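Local atomic coordinates of periplasmic binding protein (Sulfurospirillum deleyianum, PDB entry 4PAG), a protein that probably binds a solute in the periplasm for uptake by an ABC transporter, and holds a histidine ligand in its pocket. Residues Y35-Q49 and L61-H75. Numbering follows the deposited sequence.
Sequences YVIDDTPLIGVNSPQ and LSKHFMELPILGGWH
The amide of Q49 spends both its N-H groups on F65 O in the last turn of helix 63-66 and on L68 O just past it: NE2 donates to F65 O at 2.9 Å and to L68 O at 3.0 Å, both acceptors lying close to the amide plane. The bend at chi2 (89°) turns the amide back to these carbonyls. The first turn of the same helix illustrates second-shell support: it is capped by its own S62, whose OG accepts from F65 N, and D39 positions the capping hydroxyl from the other segment, S62 OG donating to D39 OD2 at 2.6 Å from above the carboxylate plane. S62 N gives its hydrogen to Y35 OH at 3.0 Å, joining the tyrosine end to the N-cap residue. Between these polar ends Y35 turns its ring edge to the face of F65, planes 62° apart, and V45 CG1 reaches F65 CE1 at 3.5 Å. Farther along, V45 N to P69 O and the nearly straight L71 N to V45 O (177°) form a single parallel bridge. Beyond it N46 ND2 donates to G72 O and also to G25 O, while N46 OD1 is hydrogen-bonded to S31 OG. Bridge and surrounding loops join helix 28-37 to helix 63-66 in the N-terminal lobe of a periplasmic-binding-protein fold, as in the iron-siderophore/B12 family.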
ATOM      1  N   TYR A  35      -2.781 -10.476  -6.850  1.00 15.73           N
ATOM      2  CA  TYR A  35      -2.600 -10.181  -8.270  1.00 15.42           C
ATOM      3  C   TYR A  35      -1.162 -10.452  -8.726  1.00 14.81           C
ATOM      4  O   TYR A  35      -0.947 -11.139  -9.720  1.00 14.88           O
ATOM      5  CB  TYR A  35      -3.002  -8.738  -8.645  1.00 14.54           C
ATOM      6  CG  TYR A  35      -2.604  -8.480 -10.068  1.00 15.22           C
ATOM      7  CD1 TYR A  35      -3.412  -8.895 -11.122  1.00 15.04           C
ATOM      8  CD2 TYR A  35      -1.362  -7.941 -10.366  1.00 14.80           C
ATOM      9  CE1 TYR A  35      -3.002  -8.744 -12.437  1.00 16.61           C
ATOM     10  CE2 TYR A  35      -0.942  -7.790 -11.668  1.00 15.81           C
ATOM     11  CZ  TYR A  35      -1.762  -8.185 -12.702  1.00 17.40           C
ATOM     12  OH  TYR A  35      -1.333  -8.014 -13.997  1.00 17.32           O
ATOM     13  N   VAL A  36      -0.184  -9.905  -8.009  1.00 13.86           N
ATOM     14  CA  VAL A  36       1.206 -10.017  -8.450  1.00 14.11           C
ATOM     15  C   VAL A  36       1.768 -11.434  -8.290  1.00 15.18           C
ATOM     16  O   VAL A  36       2.717 -11.780  -8.966  1.00 14.37           O
ATOM     17  CB  VAL A  36       2.150  -8.958  -7.806  1.00 14.53           C
ATOM     18  CG1 VAL A  36       1.832  -7.569  -8.350  1.00 14.62           C
ATOM     19  CG2 VAL A  36       2.094  -8.985  -6.288  1.00 14.19           C
ATOM     20  N   ILE A  37       1.179 -12.249  -7.412  1.00 16.34           N
ATOM     21  CA  ILE A  37       1.552 -13.661  -7.321  1.00 16.33           C
ATOM     22  C   ILE A  37       0.923 -14.416  -8.500  1.00 17.84           C
ATOM     23  O   ILE A  37       1.632 -15.022  -9.307  1.00 19.63           O
ATOM     24  CB  ILE A  37       1.148 -14.288  -5.969  1.00 17.08           C
ATOM     25  CG1 ILE A  37       1.896 -13.601  -4.827  1.00 17.15           C
ATOM     26  CG2 ILE A  37       1.449 -15.788  -5.949  1.00 17.51           C
ATOM     27  CD1 ILE A  37       1.341 -13.931  -3.458  1.00 18.14           C
ATOM     28  N   ASP A  38      -0.400 -14.362  -8.612  1.00 16.77           N
ATOM     29  CA  ASP A  38      -1.108 -14.969  -9.745  1.00 19.09           C
ATOM     30  C   ASP A  38      -2.557 -14.494  -9.736  1.00 19.57           C
ATOM     31  O   ASP A  38      -3.287 -14.754  -8.785  1.00 18.63           O
ATOM     32  CB  ASP A  38      -1.052 -16.502  -9.650  1.00 20.37           C
ATOM     33  CG  ASP A  38      -1.706 -17.198 -10.830  1.00 23.54           C
ATOM     34  OD1 ASP A  38      -1.960 -16.558 -11.873  1.00 26.10           O
ATOM     35  OD2 ASP A  38      -1.978 -18.405 -10.708  1.00 27.93           O
ATOM     36  N   ASP A  39      -2.965 -13.792 -10.788  1.00 20.19           N
ATOM     37  CA  ASP A  39      -4.328 -13.263 -10.868  1.00 22.93           C
ATOM     38  C   ASP A  39      -5.354 -14.311 -11.299  1.00 21.73           C
ATOM     39  O   ASP A  39      -6.556 -14.125 -11.089  1.00 21.42           O
ATOM     40  CB  ASP A  39      -4.380 -12.056 -11.807  1.00 26.88           C
ATOM     41  CG  ASP A  39      -4.041 -12.404 -13.237  1.00 29.76           C
ATOM     42  OD1 ASP A  39      -3.012 -13.085 -13.452  1.00 33.77           O
ATOM     43  OD2 ASP A  39      -4.793 -11.984 -14.142  1.00 38.12           O
ATOM     44  N   THR A  40      -4.880 -15.416 -11.870  1.00 20.41           N
ATOM     45  CA  THR A  40      -5.762 -16.438 -12.431  1.00 21.69           C
ATOM     46  C   THR A  40      -6.902 -16.840 -11.478  1.00 18.68           C
ATOM     47  O   THR A  40      -8.060 -16.797 -11.872  1.00 21.85           O
ATOM     48  CB  THR A  40      -4.967 -17.677 -12.888  1.00 24.22           C
ATOM     49  OG1 THR A  40      -3.893 -17.258 -13.737  1.00 26.63           O
ATOM     50  CG2 THR A  40      -5.854 -18.632 -13.655  1.00 27.15           C
ATOM     51  N   PRO A  41      -6.594 -17.182 -10.218  1.00 18.73           N
ATOM     52  CA  PRO A  41      -7.701 -17.648  -9.363  1.00 19.09           C
ATOM     53  C   PRO A  41      -8.580 -16.567  -8.694  1.00 19.98           C
ATOM     54  O   PRO A  41      -9.534 -16.920  -8.006  1.00 19.06           O
ATOM     55  CB  PRO A  41      -6.986 -18.472  -8.302  1.00 19.49           C
ATOM     56  CG  PRO A  41      -5.642 -17.841  -8.181  1.00 20.68           C
ATOM     57  CD  PRO A  41      -5.303 -17.204  -9.506  1.00 20.08           C
ATOM     58  N   LEU A  42      -8.285 -15.281  -8.878  1.00 18.76           N
ATOM     59  CA  LEU A  42      -9.102 -14.236  -8.247  1.00 20.06           C
ATOM     60  C   LEU A  42     -10.537 -14.229  -8.771  1.00 19.63           C
ATOM     61  O   LEU A  42     -10.753 -14.145  -9.969  1.00 22.78           O
ATOM     62  CB  LEU A  42      -8.504 -12.847  -8.474  1.00 21.65           C
ATOM     63  CG  LEU A  42      -7.416 -12.390  -7.517  1.00 22.53           C
ATOM     64  CD1 LEU A  42      -6.791 -11.120  -8.072  1.00 23.18           C
ATOM     65  CD2 LEU A  42      -7.979 -12.159  -6.121  1.00 22.12           C
ATOM     66  N   ILE A  43     -11.507 -14.296  -7.865  1.00 18.94           N
ATOM     67  CA  ILE A  43     -12.927 -14.297  -8.249  1.00 21.27           C
ATOM     68  C   ILE A  43     -13.497 -12.896  -8.454  1.00 19.96           C
ATOM     69  O   ILE A  43     -14.567 -12.739  -9.049  1.00 20.16           O
ATOM     70  CB  ILE A  43     -13.803 -15.008  -7.190  1.00 23.88           C
ATOM     71  CG1 ILE A  43     -13.773 -14.259  -5.852  1.00 25.69           C
ATOM     72  CG2 ILE A  43     -13.344 -16.440  -7.000  1.00 25.01           C
ATOM     73  CD1 ILE A  43     -14.946 -14.560  -4.946  1.00 26.28           C
ATOM     74  N   GLY A  44     -12.786 -11.889  -7.949  1.00 19.15           N
ATOM     75  CA  GLY A  44     -13.273 -10.525  -7.943  1.00 17.24           C
ATOM     76  C   GLY A  44     -12.300  -9.569  -7.276  1.00 17.93           C
ATOM     77  O   GLY A  44     -11.306  -9.995  -6.674  1.00 16.85           O
ATOM     78  N   VAL A  45     -12.583  -8.274  -7.414  1.00 15.41           N
ATOM     79  CA  VAL A  45     -11.826  -7.224  -6.744  1.00 14.92           C
ATOM     80  C   VAL A  45     -12.728  -6.584  -5.672  1.00 15.71           C
ATOM     81  O   VAL A  45     -13.929  -6.889  -5.590  1.00 16.22           O
ATOM     82  CB  VAL A  45     -11.291  -6.161  -7.740  1.00 15.37           C
ATOM     83  CG1 VAL A  45     -10.252  -6.774  -8.667  1.00 16.92           C
ATOM     84  CG2 VAL A  45     -12.414  -5.530  -8.553  1.00 14.78           C
ATOM     85  N   ASN A  46     -12.149  -5.715  -4.847  1.00 15.68           N
ATOM     86  CA  ASN A  46     -12.878  -5.097  -3.740  1.00 17.70           C
ATOM     87  C   ASN A  46     -13.457  -3.739  -4.118  1.00 20.70           C
ATOM     88  O   ASN A  46     -14.535  -3.374  -3.652  1.00 25.47           O
ATOM     89  CB  ASN A  46     -11.963  -4.941  -2.522  1.00 17.52           C
ATOM     90  CG  ASN A  46     -11.254  -6.223  -2.167  1.00 17.58           C
ATOM     91  OD1 ASN A  46     -10.058  -6.366  -2.419  1.00 21.55           O
ATOM     92  ND2 ASN A  46     -11.996  -7.184  -1.624  1.00 16.66           N
ATOM     93  N   SER A  47     -12.716  -3.005  -4.945  1.00 22.98           N
ATOM     94  CA  SER A  47     -13.064  -1.663  -5.403  1.00 23.43           C
ATOM     95  C   SER A  47     -12.858  -1.587  -6.920  1.00 20.97           C
ATOM     96  O   SER A  47     -12.203  -2.457  -7.500  1.00 20.62           O
ATOM     97  CB  SER A  47     -12.140  -0.631  -4.744  1.00 27.82           C
ATOM     98  OG  SER A  47     -12.261  -0.643  -3.338  1.00 35.49           O
ATOM     99  N   PRO A  48     -13.396  -0.542  -7.567  1.00 21.74           N
ATOM    100  CA  PRO A  48     -13.128  -0.340  -8.994  1.00 20.65           C
ATOM    101  C   PRO A  48     -11.634  -0.330  -9.272  1.00 19.01           C
ATOM    102  O   PRO A  48     -10.871   0.296  -8.531  1.00 21.20           O
ATOM    103  CB  PRO A  48     -13.731   1.040  -9.281  1.00 21.62           C
ATOM    104  CG  PRO A  48     -14.745   1.253  -8.218  1.00 23.85           C
ATOM    105  CD  PRO A  48     -14.296   0.488  -7.013  1.00 24.00           C
ATOM    106  N   GLN A  49     -11.220  -1.014 -10.333  1.00 20.55           N
ATOM    107  CA  GLN A  49      -9.798  -1.197 -10.630  1.00 22.26           C
ATOM    108  C   GLN A  49      -9.073   0.126 -10.910  1.00 22.91           C
ATOM    109  O   GLN A  49      -7.887   0.270 -10.602  1.00 25.07           O
ATOM    110  CB  GLN A  49      -9.627  -2.143 -11.817  1.00 23.01           C
ATOM    111  CG  GLN A  49      -9.957  -3.591 -11.501  1.00 19.90           C
ATOM    112  CD  GLN A  49     -11.414  -3.955 -11.718  1.00 19.85           C
ATOM    113  OE1 GLN A  49     -12.327  -3.132 -11.526  1.00 21.88           O
ATOM    114  NE2 GLN A  49     -11.645  -5.207 -12.108  1.00 15.23           N
ATOM    115  N   LEU A  61      -1.746  -3.907 -15.955  1.00 19.45           N
ATOM    116  CA  LEU A  61      -2.387  -5.091 -15.376  1.00 17.04           C
ATOM    117  C   LEU A  61      -3.056  -5.935 -16.451  1.00 19.15           C
ATOM    118  O   LEU A  61      -3.428  -5.437 -17.516  1.00 19.77           O
ATOM    119  CB  LEU A  61      -3.443  -4.658 -14.351  1.00 18.01           C
ATOM    120  CG  LEU A  61      -2.969  -3.718 -13.242  1.00 18.87           C
ATOM    121  CD1 LEU A  61      -4.157  -3.220 -12.432  1.00 20.34           C
ATOM    122  CD2 LEU A  61      -1.943  -4.396 -12.350  1.00 19.03           C
ATOM    123  N   SER A  62      -3.225  -7.219 -16.159  1.00 19.35           N
ATOM    124  CA  SER A  62      -3.820  -8.142 -17.116  1.00 19.04           C
ATOM    125  C   SER A  62      -5.261  -7.745 -17.430  1.00 19.76           C
ATOM    126  O   SER A  62      -5.958  -7.171 -16.597  1.00 19.18           O
ATOM    127  CB  SER A  62      -3.788  -9.571 -16.575  1.00 19.48           C
ATOM    128  OG  SER A  62      -4.702  -9.715 -15.503  1.00 19.53           O
ATOM    129  N   LYS A  63      -5.696  -8.056 -18.643  1.00 23.31           N
ATOM    130  CA  LYS A  63      -7.082  -7.839 -19.025  1.00 25.78           C
ATOM    131  C   LYS A  63      -8.027  -8.623 -18.107  1.00 23.01           C
ATOM    132  O   LYS A  63      -9.078  -8.107 -17.722  1.00 23.46           O
ATOM    133  CB  LYS A  63      -7.302  -8.225 -20.486  1.00 31.87           C
ATOM    134  CG  LYS A  63      -8.577  -7.649 -21.083  1.00 39.88           C
ATOM    135  CD  LYS A  63      -8.363  -7.221 -22.529  1.00 49.32           C
ATOM    136  CE  LYS A  63      -9.674  -6.879 -23.216  1.00 53.12           C
ATOM    137  NZ  LYS A  63     -10.536  -8.081 -23.402  1.00 58.11           N
ATOM    138  N   HIS A  64      -7.647  -9.852 -17.747  1.00 23.49           N
ATOM    139  CA  HIS A  64      -8.456 -10.666 -16.823  1.00 24.00           C
ATOM    140  C   HIS A  64      -8.755  -9.903 -15.540  1.00 20.83           C
ATOM    141  O   HIS A  64      -9.911  -9.810 -15.133  1.00 19.83           O
ATOM    142  CB  HIS A  64      -7.771 -11.992 -16.478  1.00 27.49           C
ATOM    143  CG  HIS A  64      -8.464 -12.772 -15.395  1.00 34.04           C
ATOM    144  ND1 HIS A  64      -9.661 -13.429 -15.597  1.00 40.68           N
ATOM    145  CD2 HIS A  64      -8.128 -12.996 -14.101  1.00 38.90           C
ATOM    146  CE1 HIS A  64     -10.033 -14.021 -14.475  1.00 38.94           C
ATOM    147  NE2 HIS A  64      -9.119 -13.778 -13.551  1.00 42.02           N
ATOM    148  N   PHE A  65      -7.712  -9.357 -14.911  1.00 17.45           N
ATOM    149  CA  PHE A  65      -7.872  -8.625 -13.667  1.00 16.54           C
ATOM    150  C   PHE A  65      -8.763  -7.400 -13.854  1.00 16.46           C
ATOM    151  O   PHE A  65      -9.615  -7.138 -13.015  1.00 18.25           O
ATOM    152  CB  PHE A  65      -6.516  -8.213 -13.079  1.00 16.29           C
ATOM    153  CG  PHE A  65      -6.615  -7.448 -11.784  1.00 17.20           C
ATOM    154  CD1 PHE A  65      -6.778  -8.113 -10.571  1.00 18.62           C
ATOM    155  CD2 PHE A  65      -6.536  -6.068 -11.768  1.00 18.77           C
ATOM    156  CE1 PHE A  65      -6.851  -7.418  -9.379  1.00 17.25           C
ATOM    157  CE2 PHE A  65      -6.613  -5.364 -10.575  1.00 18.45           C
ATOM    158  CZ  PHE A  65      -6.768  -6.040  -9.380  1.00 17.84           C
HETATM  159  N   MSE A  66      -8.572  -6.667 -14.956  1.00 16.50           N
HETATM  160  CA  MSE A  66      -9.326  -5.434 -15.211  1.00 18.21           C
HETATM  161  C   MSE A  66     -10.788  -5.693 -15.454  1.00 19.31           C
HETATM  162  O   MSE A  66     -11.597  -4.787 -15.292  1.00 23.40           O
HETATM  163  CB  MSE A  66      -8.809  -4.668 -16.430  1.00 18.23           C
HETATM  164  CG  MSE A  66      -7.387  -4.156 -16.259  1.00 20.03           C
HETATM  165 SE   MSE A  66      -7.223  -2.856 -14.790  1.00 24.22          SE
HETATM  166  CE  MSE A  66      -8.297  -1.426 -15.618  1.00 26.29           C
ATOM    167  N   GLU A  67     -11.142  -6.918 -15.838  1.00 20.31           N
ATOM    168  CA  GLU A  67     -12.543  -7.268 -16.125  1.00 21.84           C
ATOM    169  C   GLU A  67     -13.261  -7.987 -14.975  1.00 18.59           C
ATOM    170  O   GLU A  67     -14.430  -8.321 -15.105  1.00 19.86           O
ATOM    171  CB  GLU A  67     -12.615  -8.110 -17.408  1.00 25.53           C
ATOM    172  CG  GLU A  67     -12.198  -7.327 -18.652  1.00 31.68           C
ATOM    173  CD  GLU A  67     -12.038  -8.185 -19.891  1.00 37.67           C
ATOM    174  OE1 GLU A  67     -11.862  -9.414 -19.765  1.00 43.45           O
ATOM    175  OE2 GLU A  67     -12.070  -7.617 -21.001  1.00 44.05           O
ATOM    176  N   LEU A  68     -12.583  -8.208 -13.849  1.00 18.85           N
ATOM    177  CA  LEU A  68     -13.207  -8.880 -12.703  1.00 18.17           C
ATOM    178  C   LEU A  68     -14.312  -8.026 -12.102  1.00 18.75           C
ATOM    179  O   LEU A  68     -14.218  -6.796 -12.111  1.00 20.37           O
ATOM    180  CB  LEU A  68     -12.179  -9.177 -11.605  1.00 18.92           C
ATOM    181  CG  LEU A  68     -11.113 -10.225 -11.892  1.00 19.48           C
ATOM    182  CD1 LEU A  68     -10.069 -10.213 -10.779  1.00 19.40           C
ATOM    183  CD2 LEU A  68     -11.734 -11.601 -12.043  1.00 21.11           C
ATOM    184  N   PRO A  69     -15.355  -8.672 -11.560  1.00 19.28           N
ATOM    185  CA  PRO A  69     -16.425  -7.910 -10.921  1.00 20.30           C
ATOM    186  C   PRO A  69     -16.020  -7.437  -9.532  1.00 18.05           C
ATOM    187  O   PRO A  69     -15.105  -7.991  -8.929  1.00 17.42           O
ATOM    188  CB  PRO A  69     -17.565  -8.925 -10.830  1.00 20.95           C
ATOM    189  CG  PRO A  69     -16.857 -10.229 -10.685  1.00 21.31           C
ATOM    190  CD  PRO A  69     -15.666 -10.113 -11.597  1.00 19.87           C
ATOM    191  N   ILE A  70     -16.703  -6.399  -9.057  1.00 17.69           N
ATOM    192  CA  ILE A  70     -16.464  -5.826  -7.748  1.00 17.80           C
ATOM    193  C   ILE A  70     -17.354  -6.536  -6.741  1.00 16.88           C
ATOM    194  O   ILE A  70     -18.570  -6.536  -6.890  1.00 18.60           O
ATOM    195  CB  ILE A  70     -16.802  -4.331  -7.733  1.00 18.19           C
ATOM    196  CG1 ILE A  70     -15.917  -3.590  -8.737  1.00 19.76           C
ATOM    197  CG2 ILE A  70     -16.655  -3.765  -6.326  1.00 18.89           C
ATOM    198  CD1 ILE A  70     -16.369  -2.176  -9.045  1.00 22.31           C
ATOM    199  N   LEU A  71     -16.743  -7.128  -5.722  1.00 18.12           N
ATOM    200  CA  LEU A  71     -17.473  -7.881  -4.694  1.00 20.34           C
ATOM    201  C   LEU A  71     -17.412  -7.225  -3.315  1.00 21.33           C
ATOM    202  O   LEU A  71     -17.863  -7.809  -2.323  1.00 24.51           O
ATOM    203  CB  LEU A  71     -16.921  -9.300  -4.588  1.00 21.21           C
ATOM    204  CG  LEU A  71     -16.983 -10.161  -5.846  1.00 23.44           C
ATOM    205  CD1 LEU A  71     -16.323 -11.506  -5.576  1.00 25.36           C
ATOM    206  CD2 LEU A  71     -18.414 -10.356  -6.312  1.00 23.62           C
ATOM    207  N   GLY A  72     -16.865  -6.016  -3.245  1.00 21.53           N
ATOM    208  CA  GLY A  72     -16.761  -5.307  -1.980  1.00 22.97           C
ATOM    209  C   GLY A  72     -15.686  -5.899  -1.090  1.00 22.31           C
ATOM    210  O   GLY A  72     -14.923  -6.769  -1.509  1.00 23.65           O
ATOM    211  N   GLY A  73     -15.625  -5.430   0.145  1.00 20.17           N
ATOM    212  CA  GLY A  73     -14.593  -5.861   1.067  1.00 19.99           C
ATOM    213  C   GLY A  73     -14.710  -5.187   2.416  1.00 21.38           C
ATOM    214  O   GLY A  73     -15.570  -4.317   2.619  1.00 22.70           O
ATOM    215  N   TRP A  74     -13.838  -5.600   3.335  1.00 21.18           N
ATOM    216  CA  TRP A  74     -13.787  -5.052   4.682  1.00 22.12           C
ATOM    217  C   TRP A  74     -12.643  -4.055   4.751  1.00 23.34           C
ATOM    218  O   TRP A  74     -11.495  -4.437   4.991  1.00 21.02           O
ATOM    219  CB  TRP A  74     -13.549  -6.162   5.703  1.00 22.98           C
ATOM    220  CG  TRP A  74     -14.659  -7.162   5.848  1.00 25.09           C
ATOM    221  CD1 TRP A  74     -15.702  -7.103   6.725  1.00 24.55           C
ATOM    222  CD2 TRP A  74     -14.811  -8.389   5.127  1.00 28.41           C
ATOM    223  NE1 TRP A  74     -16.497  -8.220   6.594  1.00 24.68           N
ATOM    224  CE2 TRP A  74     -15.974  -9.024   5.618  1.00 29.10           C
ATOM    225  CE3 TRP A  74     -14.084  -9.010   4.111  1.00 33.39           C
ATOM    226  CZ2 TRP A  74     -16.426 -10.254   5.122  1.00 34.76           C
ATOM    227  CZ3 TRP A  74     -14.533 -10.235   3.617  1.00 39.22           C
ATOM    228  CH2 TRP A  74     -15.696 -10.843   4.126  1.00 39.62           C
ATOM    229  N   HIS A  75     -12.958  -2.785   4.512  1.00 23.33           N
ATOM    230  CA  HIS A  75     -11.972  -1.700   4.544  1.00 22.75           C
ATOM    231  C   HIS A  75     -12.697  -0.352   4.419  1.00 24.17           C
ATOM    232  O   HIS A  75     -13.897  -0.303   4.126  1.00 23.25           O
ATOM    233  CB  HIS A  75     -10.920  -1.865   3.431  1.00 21.06           C
ATOM    234  CG  HIS A  75     -11.513  -1.961   2.069  1.00 23.15           C
ATOM    235  ND1 HIS A  75     -11.391  -0.959   1.131  1.00 26.88           N
ATOM    236  CD2 HIS A  75     -12.274  -2.923   1.499  1.00 23.96           C
ATOM    237  CE1 HIS A  75     -12.038  -1.310   0.035  1.00 29.19           C
ATOM    238  NE2 HIS A  75     -12.588  -2.495   0.234  1.00 27.68           N
TER
HETATM  239  O   HOH W   1     -14.956  -3.586 -12.293  1.00 28.61           O